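Local atomic coordinates of CG8862 (Drosophila melanogaster, PDB entry 3ISM), a protein that probably cleaves DNA and RNA as the magnesium-dependent mitochondrial endonuclease G, and is inhibited by the protein EndoGI. Residues A142-L147 and V154-G159; L161-K166 and E232-L237; Y176-I179 and V184-P187. One frame throughout, in Å; residues are numbered along the deposited sequence.

Interaction 1: residues A142-L147 and V154-G159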
loop_
_atom_site.group_PDB
_atom_site.type_symbol
_atom_site.label_atom_id
_atom_site.label_comp_id
_atom_site.label_asym_id
_atom_site.label_seq_id
_atom_site.Cartn_x
_atom_site.Cartn_y
_atom_site.Cartn_z
ATOM N N ALA B 142 19.897 19.505 1.095
ATOM C CA ALA B 142 20.938 20.478 1.462
ATOM C C ALA B 142 20.647 21.220 2.777
ATOM O O ALA B 142 21.563 21.503 3.543
ATOM C CB ALA B 142 21.160 21.471 0.324
ATOM N N HIS B 143 19.370 21.514 3.029
ATOM C CA HIS B 143 18.931 22.172 4.269
ATOM C C HIS B 143 19.164 21.291 5.499
ATOM O O HIS B 143 19.621 21.765 6.532
ATOM C CB HIS B 143 17.437 22.524 4.165
ATOM C CG HIS B 143 16.777 22.794 5.485
ATOM N ND1 HIS B 143 16.839 24.023 6.108
ATOM C CD2 HIS B 143 16.020 22.004 6.284
ATOM C CE1 HIS B 143 16.167 23.972 7.244
ATOM N NE2 HIS B 143 15.662 22.757 7.375
ATOM N N VAL B 144 18.815 20.014 5.379
ATOM C CA VAL B 144 19.021 19.029 6.450
ATOM C C VAL B 144 20.513 18.872 6.782
ATOM O O VAL B 144 20.881 18.781 7.956
ATOM C CB VAL B 144 18.366 17.661 6.099
ATOM C CG1 VAL B 144 18.617 16.637 7.189
ATOM C CG2 VAL B 144 16.835 17.825 5.866
ATOM N N ARG B 145 21.373 18.878 5.764
ATOM C CA ARG B 145 22.833 18.889 5.996
ATOM C C ARG B 145 23.316 20.169 6.687
ATOM O O ARG B 145 24.191 20.118 7.562
ATOM C CB ARG B 145 23.616 18.663 4.700
ATOM C CG ARG B 145 23.443 17.250 4.107
ATOM C CD ARG B 145 24.404 17.001 2.923
ATOM N NE ARG B 145 23.942 17.631 1.687
ATOM C CZ ARG B 145 23.227 17.015 0.744
ATOM N NH1 ARG B 145 22.887 15.723 0.869
ATOM N NH2 ARG B 145 22.857 17.697 -0.340
ATOM N N ARG B 146 22.754 21.312 6.301
ATOM C CA ARG B 146 23.131 22.605 6.905
ATOM C C ARG B 146 22.636 22.718 8.353
ATOM O O ARG B 146 23.194 23.478 9.146
ATOM C CB ARG B 146 22.576 23.748 6.065
ATOM C CG ARG B 146 23.071 25.136 6.404
ATOM C CD ARG B 146 22.485 26.161 5.426
ATOM N NE ARG B 146 22.794 25.843 4.026
ATOM C CZ ARG B 146 21.905 25.395 3.134
ATOM N NH1 ARG B 146 20.635 25.214 3.485
ATOM N NH2 ARG B 146 22.285 25.128 1.884
ATOM N N LEU B 147 21.597 21.959 8.698
ATOM C CA LEU B 147 21.118 21.891 10.090
ATOM C C LEU B 147 22.185 21.416 11.076
ATOM O O LEU B 147 22.108 21.728 12.256
ATOM C CB LEU B 147 19.868 21.004 10.214
ATOM C CG LEU B 147 18.522 21.583 9.738
ATOM C CD1 LEU B 147 17.393 20.574 9.947
ATOM C CD2 LEU B 147 18.207 22.902 10.429
ATOM N N VAL B 154 21.804 15.456 13.973
ATOM C CA VAL B 154 20.545 15.590 13.240
ATOM C C VAL B 154 20.050 14.206 12.835
ATOM O O VAL B 154 20.755 13.484 12.129
ATOM C CB VAL B 154 20.725 16.481 11.980
ATOM C CG1 VAL B 154 19.481 16.452 11.103
ATOM C CG2 VAL B 154 21.080 17.919 12.381
ATOM N N TYR B 155 18.861 13.827 13.298
ATOM C CA TYR B 155 18.302 12.519 12.954
ATOM C C TYR B 155 17.176 12.717 11.960
ATOM O O TYR B 155 16.341 13.610 12.129
ATOM C CB TYR B 155 17.797 11.777 14.199
ATOM C CG TYR B 155 18.868 11.455 15.215
ATOM C CD1 TYR B 155 19.415 10.178 15.301
ATOM C CD2 TYR B 155 19.328 12.428 16.093
ATOM C CE1 TYR B 155 20.404 9.878 16.240
ATOM C CE2 TYR B 155 20.314 12.141 17.028
ATOM C CZ TYR B 155 20.842 10.871 17.095
ATOM O OH TYR B 155 21.811 10.610 18.033
ATOM N N VAL B 156 17.162 11.907 10.914
ATOM C CA VAL B 156 16.203 12.112 9.835
ATOM C C VAL B 156 15.664 10.808 9.242
ATOM O O VAL B 156 16.417 9.875 8.943
ATOM C CB VAL B 156 16.755 13.100 8.728
ATOM C CG1 VAL B 156 18.142 12.670 8.255
ATOM C CG2 VAL B 156 15.776 13.237 7.554
ATOM N N CYS B 157 14.343 10.766 9.122
ATOM C CA CYS B 157 13.629 9.702 8.451
ATOM C C CYS B 157 13.006 10.234 7.169
ATOM O O CYS B 157 12.303 11.252 7.177
ATOM C CB CYS B 157 12.525 9.151 9.354
ATOM S SG CYS B 157 11.676 7.708 8.648
ATOM N N THR B 158 13.278 9.537 6.071
ATOM C CA THR B 158 12.868 9.936 4.731
ATOM C C THR B 158 12.082 8.773 4.141
ATOM O O THR B 158 12.482 7.628 4.320
ATOM C CB THR B 158 14.121 10.190 3.842
ATOM O OG1 THR B 158 14.940 11.219 4.428
ATOM C CG2 THR B 158 13.715 10.595 2.430
ATOM N N GLY B 159 10.978 9.042 3.443
ATOM C CA GLY B 159 10.195 7.960 2.830
ATOM C C GLY B 159 9.101 8.432 1.882
ATOM O O GLY B 159 8.825 9.616 1.788
#
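Val144 of helix 136-146 and Leu147, just after Arg146, rest on Val154 and Val156 of strand 153-161, the point where the helix of a His-Me finger (beta-beta-alpha-metal) nuclease lies on the central sheet. The contact is wholly apolar and is carried mainly by the methyl groups of branched side chains. Val144 sends CG1 towards the strand, and this one methyl faces two neighbours: it is 4.0 Å from Val154 CG1 and 4.1 Å from Val156 CG1. Both valine pairs cross obliquely, meeting methyl to methyl. With its CG1 anti to the backbone N (chi1 178°), Val144 turns that methyl to the strand, while CG2 lies beside the backbone N. Val156 is turned differently: its touching CG1 stands between the backbone N and the carbonyl carbon (chi1 51°). Val154 uses both branches, CG1 for Val144 and CG2 for Leu147. Leu147 answers with its root and backbone, CB lying 4.0 Å from Val154 CG2. The outer part of the leucine turns back to the preceding turn, where Leu147 CG lies above one face of the His143 ring, near the rim. That ring is held by a hydrogen bond from NE2 to Glu206 in another strand of the sheet. Ile194 of strand 189-197 also touches Val144, Val154 and Val156, widening the buried cluster, and Leu57 reaches Val144 from strand 49-57. Glu141, which binds magnesium in a structure of this protein, precedes the segment on the same helix. Farther round the helix, Arg145 forms a salt bridge with Glu335 of the inhibitor chain. At the loop end, the Val154 CG2 methyl meets the main chain itself, 3.9 Å from Leu147 C.

Interaction 2: residues L161-K166 and E232-L237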
loop_
_atom_site.group_PDB
_atom_site.type_symbol
_atom_site.label_atom_id
_atom_site.label_comp_id
_atom_site.label_asym_id
_atom_site.label_seq_id
_atom_site.Cartn_x
_atom_site.Cartn_y
_atom_site.Cartn_z
ATOM N N LEU B 161 5.107 8.454 0.199
ATOM C CA LEU B 161 3.687 8.463 0.539
ATOM C C LEU B 161 2.893 8.245 -0.741
ATOM O O LEU B 161 3.379 8.520 -1.839
ATOM C CB LEU B 161 3.250 9.807 1.141
ATOM C CG LEU B 161 3.873 10.245 2.463
ATOM C CD1 LEU B 161 3.593 11.733 2.751
ATOM C CD2 LEU B 161 3.390 9.357 3.585
ATOM N N TYR B 162 1.664 7.758 -0.578
ATOM C CA TYR B 162 0.770 7.473 -1.681
ATOM C C TYR B 162 -0.585 8.020 -1.242
ATOM O O TYR B 162 -1.400 7.297 -0.653
ATOM C CB TYR B 162 0.723 5.962 -1.949
ATOM C CG TYR B 162 2.094 5.285 -2.008
ATOM C CD1 TYR B 162 2.738 5.079 -3.228
ATOM C CD2 TYR B 162 2.732 4.849 -0.843
ATOM C CE1 TYR B 162 3.980 4.475 -3.281
ATOM C CE2 TYR B 162 3.971 4.246 -0.885
ATOM C CZ TYR B 162 4.596 4.074 -2.106
ATOM O OH TYR B 162 5.830 3.470 -2.158
ATOM N N LEU B 163 -0.806 9.306 -1.506
ATOM C CA LEU B 163 -1.921 10.063 -0.910
ATOM C C LEU B 163 -3.144 10.090 -1.816
ATOM O O LEU B 163 -3.000 10.158 -3.029
ATOM C CB LEU B 163 -1.499 11.505 -0.575
ATOM C CG LEU B 163 -0.290 11.723 0.351
ATOM C CD1 LEU B 163 -0.165 13.208 0.733
ATOM C CD2 LEU B 163 -0.421 10.868 1.582
ATOM N N PRO B 164 -4.341 9.989 -1.222
ATOM C CA PRO B 164 -5.619 9.987 -1.946
ATOM C C PRO B 164 -5.973 11.319 -2.562
ATOM O O PRO B 164 -5.465 12.338 -2.136
ATOM C CB PRO B 164 -6.643 9.669 -0.854
ATOM C CG PRO B 164 -5.982 10.136 0.431
ATOM C CD PRO B 164 -4.535 9.797 0.234
ATOM N N HIS B 165 -6.855 11.295 -3.553
ATOM C CA HIS B 165 -7.439 12.506 -4.104
ATOM C C HIS B 165 -8.919 12.195 -4.302
ATOM O O HIS B 165 -9.318 11.023 -4.344
ATOM C CB HIS B 165 -6.795 12.863 -5.452
ATOM C CG HIS B 165 -6.944 11.785 -6.482
ATOM N ND1 HIS B 165 -6.117 10.687 -6.532
ATOM C CD2 HIS B 165 -7.854 11.612 -7.468
ATOM C CE1 HIS B 165 -6.490 9.896 -7.519
ATOM N NE2 HIS B 165 -7.549 10.430 -8.100
ATOM N N LYS B 166 -9.724 13.236 -4.431
ATOM C CA LYS B 166 -11.145 13.077 -4.718
ATOM C C LYS B 166 -11.387 12.983 -6.216
ATOM O O LYS B 166 -10.665 13.600 -7.002
ATOM C CB LYS B 166 -11.942 14.252 -4.142
ATOM C CG LYS B 166 -12.146 14.180 -2.627
ATOM C CD LYS B 166 -12.863 15.434 -2.115
ATOM C CE LYS B 166 -14.304 15.524 -2.644
ATOM N NZ LYS B 166 -14.837 16.922 -2.585
ATOM N N GLU B 232 2.602 10.888 9.947
ATOM C CA GLU B 232 2.410 9.603 10.604
ATOM C C GLU B 232 1.114 8.935 10.170
ATOM O O GLU B 232 1.091 7.765 9.823
ATOM C CB GLU B 232 2.439 9.788 12.125
ATOM C CG GLU B 232 3.848 10.122 12.624
ATOM C CD GLU B 232 3.961 10.310 14.117
ATOM O OE1 GLU B 232 3.032 10.872 14.716
ATOM O OE2 GLU B 232 4.996 9.910 14.692
ATOM N N ARG B 233 0.037 9.697 10.168
ATOM C CA ARG B 233 -1.256 9.169 9.789
ATOM C C ARG B 233 -1.250 8.703 8.332
ATOM O O ARG B 233 -1.763 7.620 8.019
ATOM C CB ARG B 233 -2.318 10.249 10.017
ATOM C CG ARG B 233 -3.625 9.733 10.538
ATOM C CD ARG B 233 -4.588 10.883 10.718
ATOM N NE ARG B 233 -4.634 11.418 12.081
ATOM C CZ ARG B 233 -5.491 10.984 13.008
ATOM N NH1 ARG B 233 -6.326 9.982 12.723
ATOM N NH2 ARG B 233 -5.507 11.529 14.217
ATOM N N SER B 234 -0.645 9.500 7.446
ATOM C CA SER B 234 -0.541 9.124 6.023
ATOM C C SER B 234 0.416 7.971 5.757
ATOM O O SER B 234 0.186 7.168 4.843
ATOM C CB SER B 234 -0.112 10.319 5.187
ATOM O OG SER B 234 -1.144 11.285 5.148
ATOM N N ALA B 235 1.507 7.886 6.517
ATOM C CA ALA B 235 2.529 6.859 6.206
ATOM C C ALA B 235 2.249 5.505 6.816
ATOM O O ALA B 235 2.815 4.499 6.379
ATOM C CB ALA B 235 3.937 7.323 6.645
ATOM N N GLY B 236 1.425 5.468 7.860
ATOM C CA GLY B 236 1.255 4.226 8.607
ATOM C C GLY B 236 2.508 3.928 9.410
ATOM O O GLY B 236 2.887 2.784 9.567
ATOM N N LEU B 237 3.161 4.972 9.907
ATOM C CA LEU B 237 4.412 4.826 10.672
ATOM C C LEU B 237 4.396 5.789 11.831
ATOM O O LEU B 237 3.743 6.815 11.752
ATOM C CB LEU B 237 5.632 5.170 9.801
ATOM C CG LEU B 237 5.914 4.285 8.578
ATOM C CD1 LEU B 237 7.018 4.869 7.680
ATOM C CD2 LEU B 237 6.253 2.859 9.018
HETATM O O HOH W 1 0.788 6.814 2.161
#
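The C-terminal end of helix 228-235 docks on the chain leaving strand 153-161, with Ser234 and Ala235 meeting Leu161 and Leu163. The two leucines work through the same branch. Leu161 places CD2 3.7 Å from Ala235 CB and equally close to Ala235 CA, and the same methyl comes 4.0 Å from Ser234 CB. Leu163, two residues on, lays its own CD2 against the neighbouring serine, 3.7 Å from Ser234 CB. In both leucines CG is anti to the carbonyl carbon (chi1 -63° in Leu161, -56° in Leu163), and the two isobutyl groups extend in much the same direction, each bringing its CD2 to the helix. Ser234 OG also lies beside the Leu163 methyl, while its weak hydrogen bond turns back to Ser230 O in the previous turn. The backbones are joined through a water, which accepts from Tyr162 N at 3.0 Å and donates to Ser234 O at 2.8 Å, giving a partner to a carbonyl of the helix's last turn. Thr188 OG1 meets Leu161 O and Leu163 N, tying the same piece of chain to the start of strand 189-197. Arg48 of the second subunit bonds to Arg233 O, so the helix end also faces the dimer partner. Just beyond Ala235 the helix stops at Gly236, which has a positive phi of 71°, and Glu232 O receives weak bonds from the amides of Ala235, Gly236 and Leu237. The whole is a helix C-terminus closed by a positive-phi glycine, packed on the end of a central strand and the loop that leaves it.

Interaction 3: residues Y176-I179 and V184-P187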
loop_
_atom_site.group_PDB
_atom_site.type_symbol
_atom_site.label_atom_id
_atom_site.label_comp_id
_atom_site.label_asym_id
_atom_site.label_seq_id
_atom_site.Cartn_x
_atom_site.Cartn_y
_atom_site.Cartn_z
ATOM N N TYR B 176 -1.387 5.603 -8.411
ATOM C CA TYR B 176 0.010 5.878 -8.759
ATOM C C TYR B 176 0.486 4.975 -9.875
ATOM O O TYR B 176 0.025 3.841 -10.007
ATOM C CB TYR B 176 0.935 5.775 -7.544
ATOM C CG TYR B 176 0.786 4.499 -6.756
ATOM C CD1 TYR B 176 -0.141 4.409 -5.714
ATOM C CD2 TYR B 176 1.530 3.369 -7.082
ATOM C CE1 TYR B 176 -0.303 3.247 -5.004
ATOM C CE2 TYR B 176 1.379 2.193 -6.374
ATOM C CZ TYR B 176 0.465 2.140 -5.326
ATOM O OH TYR B 176 0.307 0.977 -4.605
ATOM N N GLU B 177 1.392 5.515 -10.687
ATOM C CA GLU B 177 2.003 4.797 -11.782
ATOM C C GLU B 177 2.949 3.778 -11.190
ATOM O O GLU B 177 3.528 3.998 -10.114
ATOM C CB GLU B 177 2.737 5.768 -12.734
ATOM C CG GLU B 177 3.386 5.071 -13.933
ATOM C CD GLU B 177 4.048 6.001 -14.947
ATOM O OE1 GLU B 177 3.979 7.249 -14.826
ATOM O OE2 GLU B 177 4.655 5.457 -15.888
ATOM N N VAL B 178 3.045 2.633 -11.860
ATOM C CA VAL B 178 4.075 1.646 -11.563
ATOM C C VAL B 178 4.878 1.463 -12.845
ATOM O O VAL B 178 4.308 1.354 -13.935
ATOM C CB VAL B 178 3.489 0.297 -11.053
ATOM C CG1 VAL B 178 2.897 0.471 -9.649
ATOM C CG2 VAL B 178 2.442 -0.273 -12.017
ATOM N N ILE B 179 6.201 1.468 -12.723
ATOM C CA ILE B 179 7.054 1.429 -13.907
ATOM C C ILE B 179 7.833 0.114 -14.078
ATOM O O ILE B 179 8.257 -0.505 -13.108
ATOM C CB ILE B 179 8.017 2.659 -13.963
ATOM C CG1 ILE B 179 8.908 2.712 -12.717
ATOM C CG2 ILE B 179 7.212 3.958 -14.115
ATOM C CD1 ILE B 179 10.019 3.790 -12.778
ATOM N N VAL B 184 7.664 -0.998 -10.388
ATOM C CA VAL B 184 8.176 -0.138 -9.321
ATOM C C VAL B 184 7.193 1.030 -9.118
ATOM O O VAL B 184 6.860 1.733 -10.070
ATOM C CB VAL B 184 9.614 0.345 -9.634
ATOM C CG1 VAL B 184 10.179 1.246 -8.490
ATOM C CG2 VAL B 184 10.516 -0.849 -9.838
ATOM N N ALA B 185 6.706 1.200 -7.885
ATOM C CA ALA B 185 5.725 2.236 -7.589
ATOM C C ALA B 185 6.306 3.648 -7.690
ATOM O O ALA B 185 7.438 3.893 -7.263
ATOM C CB ALA B 185 5.143 2.023 -6.217
ATOM N N VAL B 186 5.525 4.564 -8.255
ATOM C CA VAL B 186 5.875 5.979 -8.288
ATOM C C VAL B 186 5.072 6.695 -7.200
ATOM O O VAL B 186 3.864 6.936 -7.346
ATOM C CB VAL B 186 5.620 6.631 -9.664
ATOM C CG1 VAL B 186 6.048 8.108 -9.628
ATOM C CG2 VAL B 186 6.368 5.865 -10.809
ATOM N N PRO B 187 5.737 7.014 -6.088
ATOM C CA PRO B 187 5.056 7.675 -4.969
ATOM C C PRO B 187 4.471 9.040 -5.346
ATOM O O PRO B 187 5.001 9.729 -6.226
ATOM C CB PRO B 187 6.169 7.803 -3.920
ATOM C CG PRO B 187 7.159 6.673 -4.285
ATOM C CD PRO B 187 7.156 6.732 -5.785
HETATM O O HOH W 2 2.441 8.251 -9.211
#
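Val184 opens the return strand of a beta hairpin by pairing with Ile179 through two backbone bonds, Ile179 N to Val184 O at 2.7 Å and Val184 N to Ile179 O at 2.8 Å. Its CB lies 4.0 Å from Ile179 CG1, and Pro126 and Tyr92 touch both side chains. Val184 O also receives a CA-H contact from Val178. Ala185 and Val178 then form the non-hydrogen-bonded pair; on that face Ala185 CB meets the Tyr176 ring obliquely, 3.8 Å from CE2. The tyrosine has chi1 51°, with CG between backbone N and carbonyl carbon, which brings the ring alongside the alanine. Val186 N returns to Glu177 O at 2.8 Å, nearly along the C=O axis (162°), and Val186 CG2 meets Ile179 CG2 at 3.9 Å, the side chains about at right angles. Val186 O accepts a hydrogen bond from a water that accepts, at 3.3 Å, from Glu177 N. Pro187 leads away, its carbonyl hydrogen-bonded to Asn212 ND2. Tyr176, Glu177 and Val178 pair antiparallel with a strand of the second subunit, so this is a beta hairpin whose sheet continues across a dimer interface.

Overall arrangement
Along the chain, interaction 1 closes before the other two begin, and interaction 3 lies within the sequence spanned by interaction 2. Strand 153-161 links the first pair: helix 136-146 covers one face near its start, while helix 228-235 lies by its end on the other face; the centres of interactions 1 and 2 lie about 21 Å apart. Interactions 2 and 3, with centres about 15 Å apart, touch, Tyr162 packing on Tyr176, Ala185 and Pro187; both reach the small sheet of strands 165-166, 172-179 and 184-185. The centres of interactions 1 and 3 are about 25 Å apart. The core contact thus belongs to the metal-site helix, whereas the two outer ones adjoin the second subunit.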